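Side-chain contact in KauB (Pseudomonas aeruginosa PAO1, PDB 6B4R), which probably oxidises a broad range of aldehydes, aminoaldehydes among them, to carboxylic acids with NAD(P)+ as a member of the aldehyde dehydrogenase family: residues Asp92-Asn97 against Asn126-Ser131. Sequence-based numbering, arbitrary orientation.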
loop_
_atom_site.group_PDB
_atom_site.type_symbol
_atom_site.label_atom_id
_atom_site.label_comp_id
_atom_site.label_asym_id
_atom_site.label_seq_id
_atom_site.Cartn_x
_atom_site.Cartn_y
_atom_site.Cartn_z
ATOM N N ASP A 92 24.002 -14.244 7.989
ATOM C CA ASP A 92 24.621 -14.903 9.135
ATOM C C ASP A 92 26.098 -15.205 8.890
ATOM O O ASP A 92 26.913 -15.123 9.807
ATOM C CB ASP A 92 23.877 -16.192 9.489
ATOM C CG ASP A 92 22.474 -15.934 10.010
ATOM O OD1 ASP A 92 22.198 -14.796 10.448
ATOM O OD2 ASP A 92 21.650 -16.872 9.986
ATOM N N LEU A 93 26.436 -15.552 7.652
ATOM C CA LEU A 93 27.820 -15.844 7.292
ATOM C C LEU A 93 28.710 -14.605 7.386
ATOM O O LEU A 93 29.885 -14.706 7.739
ATOM C CB LEU A 93 27.903 -16.467 5.895
ATOM C CG LEU A 93 27.536 -17.951 5.801
ATOM C CD1 LEU A 93 27.683 -18.461 4.378
ATOM C CD2 LEU A 93 28.390 -18.778 6.753
ATOM N N LEU A 94 28.149 -13.442 7.068
ATOM C CA LEU A 94 28.874 -12.183 7.221
ATOM C C LEU A 94 29.202 -11.938 8.690
ATOM O O LEU A 94 30.274 -11.434 9.027
ATOM C CB LEU A 94 28.056 -11.016 6.668
ATOM C CG LEU A 94 28.351 -10.572 5.235
ATOM C CD1 LEU A 94 28.141 -11.711 4.250
ATOM C CD2 LEU A 94 27.495 -9.374 4.861
ATOM N N LEU A 95 28.263 -12.296 9.561
ATOM C CA LEU A 95 28.448 -12.143 10.997
ATOM C C LEU A 95 29.449 -13.158 11.541
ATOM O O LEU A 95 30.196 -12.860 12.472
ATOM C CB LEU A 95 27.110 -12.273 11.728
ATOM C CG LEU A 95 26.147 -11.092 11.584
ATOM C CD1 LEU A 95 24.890 -11.314 12.406
ATOM C CD2 LEU A 95 26.837 -9.796 11.994
ATOM N N GLU A 96 29.467 -14.355 10.961
ATOM C CA GLU A 96 30.392 -15.394 11.409
ATOM C C GLU A 96 31.816 -15.105 10.953
ATOM O O GLU A 96 32.768 -15.708 11.447
ATOM C CB GLU A 96 29.949 -16.779 10.927
ATOM C CG GLU A 96 28.629 -17.245 11.524
ATOM C CD GLU A 96 28.571 -18.750 11.719
ATOM O OE1 GLU A 96 28.993 -19.222 12.797
ATOM O OE2 GLU A 96 28.107 -19.458 10.799
ATOM N N ASN A 97 31.952 -14.181 10.007
ATOM C CA ASN A 97 33.258 -13.776 9.502
ATOM C C ASN A 97 33.460 -12.278 9.672
ATOM O O ASN A 97 34.179 -11.641 8.900
ATOM C CB ASN A 97 33.411 -14.171 8.032
ATOM C CG ASN A 97 33.439 -15.672 7.835
ATOM O OD1 ASN A 97 34.495 -16.299 7.904
ATOM N ND2 ASN A 97 32.275 -16.259 7.594
ATOM N N ASN A 126 22.838 -6.695 8.557
ATOM C CA ASN A 126 21.447 -6.343 8.823
ATOM C C ASN A 126 20.711 -5.891 7.563
ATOM O O ASN A 126 19.513 -6.130 7.416
ATOM C CB ASN A 126 21.359 -5.270 9.907
ATOM C CG ASN A 126 19.932 -4.830 10.175
ATOM O OD1 ASN A 126 19.143 -5.570 10.759
ATOM N ND2 ASN A 126 19.598 -3.615 9.755
ATOM N N SER A 127 21.433 -5.246 6.654
ATOM C CA SER A 127 20.857 -4.793 5.393
ATOM C C SER A 127 20.451 -5.969 4.510
ATOM O O SER A 127 19.403 -5.937 3.862
ATOM C CB SER A 127 21.842 -3.896 4.644
ATOM O OG SER A 127 21.304 -3.494 3.398
ATOM N N LEU A 128 21.290 -7.001 4.481
ATOM C CA LEU A 128 20.970 -8.217 3.743
ATOM C C LEU A 128 19.810 -8.943 4.413
ATOM O O LEU A 128 18.878 -9.397 3.747
ATOM C CB LEU A 128 22.185 -9.145 3.670
ATOM C CG LEU A 128 23.399 -8.692 2.857
ATOM C CD1 LEU A 128 24.446 -9.796 2.826
ATOM C CD2 LEU A 128 22.990 -8.302 1.449
ATOM N N ARG A 129 19.876 -9.044 5.738
ATOM C CA ARG A 129 18.846 -9.724 6.511
ATOM C C ARG A 129 17.485 -9.049 6.355
ATOM O O ARG A 129 16.479 -9.720 6.132
ATOM C CB ARG A 129 19.240 -9.799 7.991
ATOM C CG ARG A 129 18.229 -10.528 8.862
ATOM C CD ARG A 129 18.674 -10.601 10.318
ATOM N NE ARG A 129 19.741 -11.578 10.515
ATOM C CZ ARG A 129 21.019 -11.265 10.695
ATOM N NH1 ARG A 129 21.399 -9.993 10.717
ATOM N NH2 ARG A 129 21.917 -12.225 10.861
ATOM N N TRP A 130 17.467 -7.722 6.463
ATOM C CA TRP A 130 16.236 -6.943 6.344
ATOM C C TRP A 130 15.593 -7.131 4.968
ATOM O O TRP A 130 14.392 -7.392 4.863
ATOM C CB TRP A 130 16.533 -5.460 6.585
ATOM C CG TRP A 130 15.327 -4.604 6.850
ATOM C CD1 TRP A 130 14.805 -4.282 8.070
ATOM C CD2 TRP A 130 14.504 -3.944 5.877
ATOM N NE1 TRP A 130 13.707 -3.470 7.918
ATOM C CE2 TRP A 130 13.500 -3.248 6.581
ATOM C CE3 TRP A 130 14.514 -3.880 4.479
ATOM C CZ2 TRP A 130 12.517 -2.495 5.936
ATOM C CZ3 TRP A 130 13.540 -3.131 3.840
ATOM C CH2 TRP A 130 12.553 -2.450 4.569
ATOM N N SER A 131 16.401 -6.999 3.919
ATOM C CA SER A 131 15.921 -7.164 2.550
ATOM C C SER A 131 15.400 -8.578 2.312
ATOM O O SER A 131 14.473 -8.783 1.527
ATOM C CB SER A 131 17.027 -6.841 1.544
ATOM O OG SER A 131 17.509 -5.522 1.720
#
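Arg129 reaches across to Asp92 and closes a one-bond salt bridge: its NH2 donates to Asp92 OD1 over 2.6 Å with an N-H...O angle of 142°, so the bond is noticeably bent. The oxygen lies at the edge of the guanidinium and close to its plane, and the nitrogen meets it nearly along the C-O axis. Asp92 OD2 is 4.7 Å from Arg129 NH2 and Arg129 NE is 4.0 Å from Asp92 OD1, so one N-O pair carries the bridge. Leu95 CD1 packs against the other flank of NH2, toward NH1, at 3.5 Å from Arg129 NH2, a methyl contact beside the charged nitrogen.

A separate apolar touch joins Leu94 CD2 and Leu128 CD1 at 3.7 Å, the two side chains crossing at about a right angle. Both leucines are buried and both also rest on Cys175 of helix 170-183, which sets this leucine pair on the side of the two helices that faces helix 170-183.

The reach of Arg129 follows from its torsions: the chain runs extended, with CG anti to the backbone N (chi1 -179°), and then bends at chi3. Helices 80-96 and 113-133 run nearly antiparallel here, the short segments at 163° and their local axes 10.0 Å apart at closest approach. Ala91 and Phe90, which touch Leu128, continue the interface along helix 80-96.

The two segments bury 167 Å² between them, both sides summed. With Asp92 and Arg129 both partly exposed, solvent would be expected to weaken their attraction. A partly exposed salt bridge thus flanks a buried leucine contact in an antiparallel helix pair of the aldehyde dehydrogenase fold, away from the known sites, and its chemistry implies a join between two helices rather than a part in catalysis.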